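Local coordinates for Serine/threonine-protein kinase Tel1 (Chaetomium thermophilum, PDB 6SKY), which transfers phosphate from ATP to serine and threonine residues of proteins and probably acts as a DNA-damage sensor that switches on checkpoint signaling, at residues 2790-2795 with 2935-2940; 2749-2754 with 2796-2801; 2616-2621 with 2847-2852. All coordinates share one frame; numbering follows the deposited sequence.

From the N terminus, helix 2616-2632 opens interaction 3, which closes only when the chain returns at 2847-2852. Interaction 2 is nested inside that loop: residues 2749-2754 near the end of helix 2732-2755 meet residues 2796-2801. Interaction 1 starts at 2790-2795, just ahead of 2796-2801, and ends at 2935-2940 near the C terminus. It therefore crosses both other loops. Interactions 1 and 2 touch through Trp2940 and Arg2799, and interactions 1 and 3 touch at Leu2790 and Ile2852, whereas interactions 2 and 3 do not meet. Interaction 1 joins the FATC tail to the activation segment, interaction 2 the end of that segment to helix 2732-2755, and interaction 3 helix 2616-2632 to the loop at 2847-2852.

Interaction 1. Residues 2790-2795 with 2935-2940; sequences LPVPEL and VLYSGW
Val2935 meets Val2792 through its backbone: the carbonyl O of Val2935 lies 3.9 Å from Val2792 CG1. That methyl is placed by a first torsion of -162°, which sets CG1 anti to the backbone N of Val2792. The side chain of Val2935 also touches Arg2706 of helix 2703-2714, as does that of Val2792.

Leu2936 follows and reaches across with one branch. Its CD2 lies 3.8 Å from Glu2794 CA and equally 3.8 Å from Leu2795 N, so this methyl packs on the backbone between those two residues. The other branch, CD1, turns to one face of the Trp2940 ring.

Tyr2937 sets its CB 4.3 Å from Val2792 CB, and its backbone N is 4.0 Å from Val2792 CG1. The contact here is apolar and made near the root of the side chain.

Residues 2790-2795 belong to the activation segment of the kinase domain, and 2935-2940 to the FATC tail, so the FATC region packs directly on the activation segment, as in other PIKK enzymes. The FAT region of the second subunit joins in: its Arg2314 packs on Pro2793 and Leu2795.

From Tyr2937 the tail makes a type I beta turn to Trp2940, closed by a weak hydrogen bond from Trp2940 N to Tyr2937 O. The turn brings the indole back toward Glu2794. Trp2940 CD1 is 3.9 Å from Glu2794 OE2, with the carboxylate and ring planes 56° apart. The other carboxylate oxygen, OE1, accepts a hydrogen bond from the backbone N of Asp2760. The Trp2940 ring also makes a cation-pi contact with Arg2799.

Interaction 2. Residues 2749-2754 with 2796-2801; sequences ISMLGH and VPFRLT
A first torsion of 41° places CG of Phe2798 between its own backbone N and carbonyl carbon, and the ring then lies against Ser2750. With OG anti to its carbonyl carbon (chi1 -68°), Ser2750 is hydrogen-bonded back to Thr2746 O, one turn earlier on the same helix, while its CB is laid over one face of the Phe2798 ring. This CB is 3.9 Å from the ring centroid and 15° off the ring normal. This is a CH-pi contact.

The Ser2750 carbonyl takes part as well. Its O atom is 3.5 Å from Phe2798 CD1, and it also accepts the helix bond from His2754 N. The opposite face of the ring meets CG of the preceding Pro2797. The ring is thus held between a serine of the helix and a proline of its own segment.

Met2751 starts out away from the loop, but its chain bends and returns. Its CE comes 3.8 Å from Phe2798 CE1, at a slant to the ring. His2754 CB lies at the ring edge, 4.2 Å from Phe2798 CD1. One residue earlier in the loop, Pro2797 CB touches His2754 ND1 at 3.9 Å. Helix 2916-2927 covers the same region, with Leu2923 on Met2751 and His2754 and Ala2927 on Phe2798. With the Phe2798 ring cut back to an alanine, a gap is likely to open between Ser2750 and Pro2797, and the Met2751 methyl would lose its aromatic neighbour.

The arrangement is that of the C-terminal end of a PI3-kinase-like activation segment, where the Pro-Phe-Arg-Leu-Thr run rests on the C-lobe helix that leads into the catalytic loop.

Interaction 3. Residues 2616-2621 with 2847-2852; sequences LRQDAI and LYQWSI. Unlike the reference sequence in segment 2847-2852: Leu2847 (reference Phe). Residues 2848, 2849, 2850, 2851, 2852 of segment 2847-2852 come from a tag, linker or insertion.
Gln2618 of helix 2616-2632 faces Tyr2848 in the loop after helix 2832-2843, with CA atoms 6.8 Å apart. The loop differs from the reference here: Leu2847 replaces a phenylalanine, and Tyr2848 and Gln2849 come from an insertion.

Gln2618 carries the polar part. Its chain bends at the second torsion (chi2 -64°), which turns the amide to the loop. OE1 accepts a nearly straight but weak hydrogen bond from Gln2849 N, at 3.4 Å. NE2 gives a second weak bond to Gln2849 O, also 3.4 Å long but bent to 142°. The amide plane is only 20° from that of the Tyr2848 ring, and Gln2618 NE2 lies 3.4 Å from Tyr2848 CE1.

Ile2621 comes from the opposite side of the ring plane, with CG2 3.7 Å from Tyr2848 CD1. The ring carbons CD1 and CE1 thus sit between the glutamine amide and the isoleucine. Arg2617 reaches out extended and crosses Leu2847 at about a right angle. Leu2847 CB sits over one face of the guanidinium, 3.6 Å from Arg2617 NH2. That nitrogen also forms a salt bridge with Asp2845, just before the loop segment.

The helix corresponds to the C-helix of protein kinases. Asp2619, which follows Gln2618, touches Asp2779 of the magnesium site. Both bonds of the Gln2618 amide are long and weak, so the hold is probably modest: its two ends pair with the N and O of Gln2849, which would fix the rotation of the amide. Leu2847 on the Arg2617 guanidinium and Ile2621 on the Tyr2848 ring add the apolar share.

Interaction 1. Residues 2790-2795 with 2935-2940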
loop_
_atom_site.group_PDB
_atom_site.type_symbol
_atom_site.label_atom_id
_atom_site.label_comp_id
_atom_site.label_asym_id
_atom_site.label_seq_id
_atom_site.Cartn_x
_atom_site.Cartn_y
_atom_site.Cartn_z
ATOM N N LEU A 2790 23.598 -17.739 -29.023
ATOM C CA LEU A 2790 24.946 -17.979 -29.519
ATOM C C LEU A 2790 25.383 -19.411 -29.234
ATOM O O LEU A 2790 24.699 -20.126 -28.496
ATOM C CB LEU A 2790 25.910 -16.980 -28.881
ATOM C CG LEU A 2790 25.502 -15.515 -29.001
ATOM C CD1 LEU A 2790 26.494 -14.631 -28.292
ATOM C CD2 LEU A 2790 25.379 -15.118 -30.448
ATOM N N PRO A 2791 26.493 -19.876 -29.818
ATOM C CA PRO A 2791 26.970 -21.232 -29.494
ATOM C C PRO A 2791 27.272 -21.444 -28.019
ATOM O O PRO A 2791 26.820 -22.436 -27.437
ATOM C CB PRO A 2791 28.223 -21.359 -30.360
ATOM C CG PRO A 2791 27.945 -20.509 -31.513
ATOM C CD PRO A 2791 27.180 -19.335 -31.000
ATOM N N VAL A 2792 28.047 -20.558 -27.403
ATOM C CA VAL A 2792 28.249 -20.573 -25.957
ATOM C C VAL A 2792 27.406 -19.449 -25.372
ATOM O O VAL A 2792 27.852 -18.297 -25.351
ATOM C CB VAL A 2792 29.728 -20.409 -25.591
ATOM C CG1 VAL A 2792 29.965 -20.846 -24.174
ATOM C CG2 VAL A 2792 30.587 -21.196 -26.535
ATOM N N PRO A 2793 26.204 -19.730 -24.887
ATOM C CA PRO A 2793 25.248 -18.661 -24.598
ATOM C C PRO A 2793 25.707 -17.739 -23.478
ATOM O O PRO A 2793 26.522 -18.096 -22.630
ATOM C CB PRO A 2793 23.987 -19.426 -24.190
ATOM C CG PRO A 2793 24.191 -20.797 -24.675
ATOM C CD PRO A 2793 25.639 -21.054 -24.615
ATOM N N GLU A 2794 25.161 -16.526 -23.493
ATOM C CA GLU A 2794 25.360 -15.544 -22.429
ATOM C C GLU A 2794 24.130 -15.586 -21.536
ATOM O O GLU A 2794 23.105 -14.983 -21.852
ATOM C CB GLU A 2794 25.573 -14.147 -22.999
ATOM C CG GLU A 2794 26.825 -13.986 -23.831
ATOM C CD GLU A 2794 26.890 -12.648 -24.535
ATOM O OE1 GLU A 2794 25.952 -11.843 -24.375
ATOM O OE2 GLU A 2794 27.876 -12.400 -25.257
ATOM N N LEU A 2795 24.234 -16.286 -20.416
ATOM C CA LEU A 2795 23.096 -16.562 -19.551
ATOM C C LEU A 2795 23.133 -15.747 -18.263
ATOM O O LEU A 2795 22.743 -16.227 -17.202
ATOM C CB LEU A 2795 23.021 -18.051 -19.236
ATOM C CG LEU A 2795 22.964 -18.991 -20.443
ATOM C CD1 LEU A 2795 23.102 -20.424 -20.001
ATOM C CD2 LEU A 2795 21.685 -18.807 -21.224
ATOM N N VAL A 2935 30.369 -20.931 -17.026
ATOM C CA VAL A 2935 30.008 -21.476 -18.323
ATOM C C VAL A 2935 29.816 -20.371 -19.360
ATOM O O VAL A 2935 29.213 -20.598 -20.400
ATOM C CB VAL A 2935 28.763 -22.365 -18.218
ATOM C CG1 VAL A 2935 29.032 -23.510 -17.290
ATOM C CG2 VAL A 2935 27.602 -21.564 -17.719
ATOM N N LEU A 2936 30.321 -19.177 -19.088
ATOM C CA LEU A 2936 30.302 -18.115 -20.072
ATOM C C LEU A 2936 31.498 -18.242 -21.003
ATOM O O LEU A 2936 32.507 -18.863 -20.673
ATOM C CB LEU A 2936 30.307 -16.747 -19.395
ATOM C CG LEU A 2936 29.018 -16.308 -18.716
ATOM C CD1 LEU A 2936 29.238 -15.036 -17.979
ATOM C CD2 LEU A 2936 27.945 -16.116 -19.728
ATOM N N TYR A 2937 31.368 -17.650 -22.183
ATOM C CA TYR A 2937 32.433 -17.689 -23.172
ATOM C C TYR A 2937 33.696 -17.041 -22.624
ATOM O O TYR A 2937 33.644 -16.114 -21.818
ATOM C CB TYR A 2937 31.980 -16.983 -24.443
ATOM C CG TYR A 2937 33.002 -16.962 -25.538
ATOM C CD1 TYR A 2937 33.559 -18.131 -26.010
ATOM C CD2 TYR A 2937 33.390 -15.774 -26.121
ATOM C CE1 TYR A 2937 34.486 -18.115 -27.010
ATOM C CE2 TYR A 2937 34.311 -15.751 -27.124
ATOM C CZ TYR A 2937 34.858 -16.925 -27.564
ATOM O OH TYR A 2937 35.788 -16.903 -28.568
ATOM N N SER A 2938 34.848 -17.536 -23.075
ATOM C CA SER A 2938 36.115 -17.092 -22.507
ATOM C C SER A 2938 36.457 -15.664 -22.901
ATOM O O SER A 2938 37.178 -14.982 -22.170
ATOM C CB SER A 2938 37.234 -18.028 -22.933
ATOM O OG SER A 2938 37.585 -17.807 -24.280
ATOM N N GLY A 2939 35.973 -15.197 -24.052
ATOM C CA GLY A 2939 36.207 -13.821 -24.443
ATOM C C GLY A 2939 35.399 -12.823 -23.650
ATOM O O GLY A 2939 35.761 -11.648 -23.602
ATOM N N TRP A 2940 34.293 -13.266 -23.070
ATOM C CA TRP A 2940 33.535 -12.563 -22.041
ATOM C C TRP A 2940 34.295 -12.800 -20.754
ATOM O O TRP A 2940 34.080 -13.793 -20.067
ATOM C CB TRP A 2940 32.129 -13.136 -21.967
ATOM C CG TRP A 2940 31.034 -12.277 -21.451
ATOM C CD1 TRP A 2940 30.084 -11.662 -22.186
ATOM C CD2 TRP A 2940 30.725 -11.999 -20.087
ATOM N NE1 TRP A 2940 29.214 -10.997 -21.378
ATOM C CE2 TRP A 2940 29.587 -11.191 -20.077
ATOM C CE3 TRP A 2940 31.308 -12.346 -18.871
ATOM C CZ2 TRP A 2940 29.023 -10.723 -18.906
ATOM C CZ3 TRP A 2940 30.746 -11.880 -17.716
ATOM C CH2 TRP A 2940 29.619 -11.077 -17.739
#

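Interaction 2. Residues 2749-2754 with 2796-2801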
loop_
_atom_site.group_PDB
_atom_site.type_symbol
_atom_site.label_atom_id
_atom_site.label_comp_id
_atom_site.label_asym_id
_atom_site.label_seq_id
_atom_site.Cartn_x
_atom_site.Cartn_y
_atom_site.Cartn_z
ATOM N N ILE A 2749 22.407 1.246 -16.019
ATOM C CA ILE A 2749 22.570 0.476 -17.245
ATOM C C ILE A 2749 22.322 -1.001 -16.999
ATOM O O ILE A 2749 21.878 -1.707 -17.898
ATOM C CB ILE A 2749 23.950 0.716 -17.875
ATOM C CG1 ILE A 2749 23.942 0.273 -19.333
ATOM C CG2 ILE A 2749 25.013 -0.042 -17.132
ATOM C CD1 ILE A 2749 22.914 0.935 -20.171
ATOM N N SER A 2750 22.544 -1.491 -15.783
ATOM C CA SER A 2750 22.260 -2.888 -15.494
ATOM C C SER A 2750 20.768 -3.171 -15.557
ATOM O O SER A 2750 20.336 -4.133 -16.200
ATOM C CB SER A 2750 22.828 -3.252 -14.130
ATOM O OG SER A 2750 24.237 -3.226 -14.161
ATOM N N MET A 2751 19.957 -2.333 -14.914
ATOM C CA MET A 2751 18.513 -2.544 -14.977
ATOM C C MET A 2751 17.983 -2.345 -16.387
ATOM O O MET A 2751 17.184 -3.149 -16.880
ATOM C CB MET A 2751 17.791 -1.618 -14.007
ATOM C CG MET A 2751 17.806 -2.092 -12.581
ATOM S SD MET A 2751 17.278 -3.793 -12.399
ATOM C CE MET A 2751 18.828 -4.594 -12.035
ATOM N N LEU A 2752 18.416 -1.281 -17.055
ATOM C CA LEU A 2752 17.903 -0.989 -18.385
ATOM C C LEU A 2752 18.301 -2.056 -19.390
ATOM O O LEU A 2752 17.532 -2.366 -20.299
ATOM C CB LEU A 2752 18.399 0.376 -18.830
ATOM C CG LEU A 2752 17.330 1.357 -19.262
ATOM C CD1 LEU A 2752 17.788 2.750 -18.971
ATOM C CD2 LEU A 2752 17.094 1.179 -20.725
ATOM N N GLY A 2753 19.495 -2.629 -19.253
ATOM C CA GLY A 2753 19.907 -3.688 -20.140
ATOM C C GLY A 2753 19.355 -5.044 -19.796
ATOM O O GLY A 2753 19.341 -5.922 -20.655
ATOM N N HIS A 2754 18.925 -5.255 -18.557
ATOM C CA HIS A 2754 18.124 -6.435 -18.270
ATOM C C HIS A 2754 16.757 -6.334 -18.934
ATOM O O HIS A 2754 16.303 -7.277 -19.584
ATOM C CB HIS A 2754 17.976 -6.622 -16.765
ATOM C CG HIS A 2754 16.853 -7.530 -16.378
ATOM N ND1 HIS A 2754 16.856 -8.876 -16.663
ATOM C CD2 HIS A 2754 15.686 -7.282 -15.741
ATOM C CE1 HIS A 2754 15.742 -9.419 -16.213
ATOM N NE2 HIS A 2754 15.013 -8.473 -15.652
ATOM N N VAL A 2796 23.591 -14.503 -18.339
ATOM C CA VAL A 2796 23.578 -13.599 -17.194
ATOM C C VAL A 2796 22.744 -12.384 -17.568
ATOM O O VAL A 2796 22.720 -11.998 -18.741
ATOM C CB VAL A 2796 24.996 -13.186 -16.779
ATOM C CG1 VAL A 2796 25.697 -14.321 -16.094
ATOM C CG2 VAL A 2796 25.778 -12.737 -17.986
ATOM N N PRO A 2797 22.048 -11.752 -16.625
ATOM C CA PRO A 2797 21.243 -10.583 -16.986
ATOM C C PRO A 2797 22.073 -9.355 -17.308
ATOM O O PRO A 2797 21.645 -8.528 -18.118
ATOM C CB PRO A 2797 20.372 -10.372 -15.746
ATOM C CG PRO A 2797 21.115 -10.993 -14.661
ATOM C CD PRO A 2797 21.845 -12.144 -15.227
ATOM N N PHE A 2798 23.241 -9.213 -16.697
ATOM C CA PHE A 2798 24.132 -8.090 -16.934
ATOM C C PHE A 2798 25.502 -8.470 -16.401
ATOM O O PHE A 2798 25.676 -9.527 -15.799
ATOM C CB PHE A 2798 23.604 -6.806 -16.289
ATOM C CG PHE A 2798 23.022 -6.994 -14.918
ATOM C CD1 PHE A 2798 21.660 -7.064 -14.737
ATOM C CD2 PHE A 2798 23.832 -7.074 -13.810
ATOM C CE1 PHE A 2798 21.133 -7.224 -13.491
ATOM C CE2 PHE A 2798 23.300 -7.235 -12.572
ATOM C CZ PHE A 2798 21.953 -7.307 -12.413
ATOM N N ARG A 2799 26.476 -7.599 -16.630
ATOM C CA ARG A 2799 27.849 -7.848 -16.204
ATOM C C ARG A 2799 28.042 -7.346 -14.781
ATOM O O ARG A 2799 27.955 -6.147 -14.521
ATOM C CB ARG A 2799 28.843 -7.183 -17.147
ATOM C CG ARG A 2799 30.256 -7.517 -16.804
ATOM C CD ARG A 2799 31.231 -6.958 -17.786
ATOM N NE ARG A 2799 32.552 -7.502 -17.546
ATOM C CZ ARG A 2799 33.078 -8.499 -18.232
ATOM N NH1 ARG A 2799 34.278 -8.945 -17.940
ATOM N NH2 ARG A 2799 32.406 -9.040 -19.216
ATOM N N LEU A 2800 28.278 -8.270 -13.858
ATOM C CA LEU A 2800 28.517 -7.961 -12.456
ATOM C C LEU A 2800 29.641 -8.835 -11.924
ATOM O O LEU A 2800 29.504 -9.510 -10.907
ATOM C CB LEU A 2800 27.249 -8.141 -11.632
ATOM C CG LEU A 2800 27.092 -7.358 -10.338
ATOM C CD1 LEU A 2800 27.135 -5.891 -10.617
ATOM C CD2 LEU A 2800 25.785 -7.719 -9.697
ATOM N N THR A 2801 30.761 -8.870 -12.634
ATOM C CA THR A 2801 31.884 -9.691 -12.216
ATOM C C THR A 2801 32.508 -9.127 -10.941
ATOM O O THR A 2801 32.042 -8.147 -10.372
ATOM C CB THR A 2801 32.906 -9.789 -13.339
ATOM O OG1 THR A 2801 33.536 -8.524 -13.528
ATOM C CG2 THR A 2801 32.223 -10.176 -14.610
#

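Interaction 3. Residues 2616-2621 with 2847-2852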
loop_
_atom_site.group_PDB
_atom_site.type_symbol
_atom_site.label_atom_id
_atom_site.label_comp_id
_atom_site.label_asym_id
_atom_site.label_seq_id
_atom_site.Cartn_x
_atom_site.Cartn_y
_atom_site.Cartn_z
ATOM N N LEU A 2616 25.926 -1.172 -38.690
ATOM C CA LEU A 2616 25.808 -0.076 -37.750
ATOM C C LEU A 2616 24.385 0.414 -37.593
ATOM O O LEU A 2616 24.119 1.203 -36.685
ATOM C CB LEU A 2616 26.685 1.096 -38.177
ATOM C CG LEU A 2616 28.187 1.001 -37.973
ATOM C CD1 LEU A 2616 28.822 0.299 -39.132
ATOM C CD2 LEU A 2616 28.739 2.389 -37.842
ATOM N N ARG A 2617 23.462 -0.018 -38.447
ATOM C CA ARG A 2617 22.090 0.433 -38.277
ATOM C C ARG A 2617 21.439 -0.228 -37.071
ATOM O O ARG A 2617 20.619 0.396 -36.396
ATOM C CB ARG A 2617 21.283 0.173 -39.540
ATOM C CG ARG A 2617 20.135 1.121 -39.699
ATOM C CD ARG A 2617 19.133 0.605 -40.687
ATOM N NE ARG A 2617 18.074 1.577 -40.913
ATOM C CZ ARG A 2617 16.896 1.557 -40.305
ATOM N NH1 ARG A 2617 15.997 2.486 -40.575
ATOM N NH2 ARG A 2617 16.615 0.609 -39.430
ATOM N N GLN A 2618 21.809 -1.469 -36.767
ATOM C CA GLN A 2618 21.381 -2.086 -35.519
ATOM C C GLN A 2618 21.847 -1.273 -34.321
ATOM O O GLN A 2618 21.064 -0.972 -33.413
ATOM C CB GLN A 2618 21.922 -3.510 -35.432
ATOM C CG GLN A 2618 21.448 -4.424 -36.530
ATOM C CD GLN A 2618 19.961 -4.649 -36.483
ATOM O OE1 GLN A 2618 19.230 -4.212 -37.363
ATOM N NE2 GLN A 2618 19.504 -5.332 -35.450
ATOM N N ASP A 2619 23.130 -0.909 -34.308
ATOM C CA ASP A 2619 23.683 -0.143 -33.202
ATOM C C ASP A 2619 23.026 1.220 -33.082
ATOM O O ASP A 2619 22.773 1.691 -31.971
ATOM C CB ASP A 2619 25.188 0.012 -33.374
ATOM C CG ASP A 2619 25.935 -1.288 -33.176
ATOM O OD1 ASP A 2619 25.287 -2.349 -33.134
ATOM O OD2 ASP A 2619 27.175 -1.249 -33.056
ATOM N N ALA A 2620 22.728 1.865 -34.210
ATOM C CA ALA A 2620 22.123 3.192 -34.168
ATOM C C ALA A 2620 20.681 3.136 -33.687
ATOM O O ALA A 2620 20.257 3.962 -32.868
ATOM C CB ALA A 2620 22.199 3.837 -35.543
ATOM N N ILE A 2621 19.913 2.166 -34.180
ATOM C CA ILE A 2621 18.546 1.980 -33.713
ATOM C C ILE A 2621 18.521 1.708 -32.218
ATOM O O ILE A 2621 17.709 2.278 -31.480
ATOM C CB ILE A 2621 17.875 0.843 -34.500
ATOM C CG1 ILE A 2621 17.624 1.256 -35.940
ATOM C CG2 ILE A 2621 16.584 0.474 -33.870
ATOM C CD1 ILE A 2621 16.564 2.272 -36.073
ATOM N N LEU A 2847 13.476 -2.283 -41.594
ATOM C CA LEU A 2847 14.881 -2.610 -41.744
ATOM C C LEU A 2847 15.536 -3.092 -40.464
ATOM O O LEU A 2847 16.736 -3.368 -40.473
ATOM C CB LEU A 2847 15.635 -1.392 -42.274
ATOM C CG LEU A 2847 15.250 -0.927 -43.674
ATOM C CD1 LEU A 2847 15.878 0.407 -43.981
ATOM C CD2 LEU A 2847 15.702 -1.954 -44.670
ATOM N N TYR A 2848 14.796 -3.195 -39.367
ATOM C CA TYR A 2848 15.354 -3.690 -38.119
ATOM C C TYR A 2848 15.207 -5.202 -38.069
ATOM O O TYR A 2848 14.112 -5.727 -38.270
ATOM C CB TYR A 2848 14.669 -3.042 -36.917
ATOM C CG TYR A 2848 15.315 -3.416 -35.613
ATOM C CD1 TYR A 2848 16.549 -2.906 -35.264
ATOM C CD2 TYR A 2848 14.704 -4.289 -34.742
ATOM C CE1 TYR A 2848 17.146 -3.253 -34.091
ATOM C CE2 TYR A 2848 15.297 -4.643 -33.568
ATOM C CZ TYR A 2848 16.515 -4.125 -33.248
ATOM O OH TYR A 2848 17.109 -4.480 -32.068
ATOM N N GLN A 2849 16.310 -5.899 -37.818
ATOM C CA GLN A 2849 16.313 -7.353 -37.768
ATOM C C GLN A 2849 16.127 -7.819 -36.333
ATOM O O GLN A 2849 16.825 -7.355 -35.430
ATOM C CB GLN A 2849 17.621 -7.918 -38.321
ATOM C CG GLN A 2849 18.162 -7.199 -39.534
ATOM C CD GLN A 2849 17.319 -7.413 -40.769
ATOM O OE1 GLN A 2849 17.300 -6.579 -41.671
ATOM N NE2 GLN A 2849 16.622 -8.539 -40.821
ATOM N N TRP A 2850 15.201 -8.745 -36.127
ATOM C CA TRP A 2850 14.901 -9.235 -34.792
ATOM C C TRP A 2850 15.620 -10.526 -34.457
ATOM O O TRP A 2850 15.386 -11.092 -33.390
ATOM C CB TRP A 2850 13.401 -9.423 -34.628
ATOM C CG TRP A 2850 12.683 -8.152 -34.594
ATOM C CD1 TRP A 2850 12.215 -7.458 -35.653
ATOM C CD2 TRP A 2850 12.351 -7.396 -33.436
ATOM N NE1 TRP A 2850 11.600 -6.314 -35.233
ATOM C CE2 TRP A 2850 11.670 -6.255 -33.869
ATOM C CE3 TRP A 2850 12.561 -7.576 -32.073
ATOM C CZ2 TRP A 2850 11.196 -5.299 -32.989
ATOM C CZ3 TRP A 2850 12.088 -6.633 -31.208
ATOM C CH2 TRP A 2850 11.420 -5.507 -31.663
ATOM N N SER A 2851 16.480 -11.005 -35.341
ATOM C CA SER A 2851 17.391 -12.086 -35.037
ATOM C C SER A 2851 18.793 -11.623 -35.376
ATOM O O SER A 2851 18.999 -10.535 -35.914
ATOM C CB SER A 2851 17.044 -13.359 -35.808
ATOM O OG SER A 2851 18.077 -14.316 -35.681
ATOM N N ILE A 2852 19.768 -12.458 -35.061
ATOM C CA ILE A 2852 21.170 -12.119 -35.241
ATOM C C ILE A 2852 21.694 -12.970 -36.388
ATOM O O ILE A 2852 21.772 -14.201 -36.284
ATOM C CB ILE A 2852 21.962 -12.313 -33.941
ATOM C CG1 ILE A 2852 23.447 -12.046 -34.148
ATOM C CG2 ILE A 2852 21.703 -13.680 -33.330
ATOM C CD1 ILE A 2852 24.211 -12.008 -32.854
#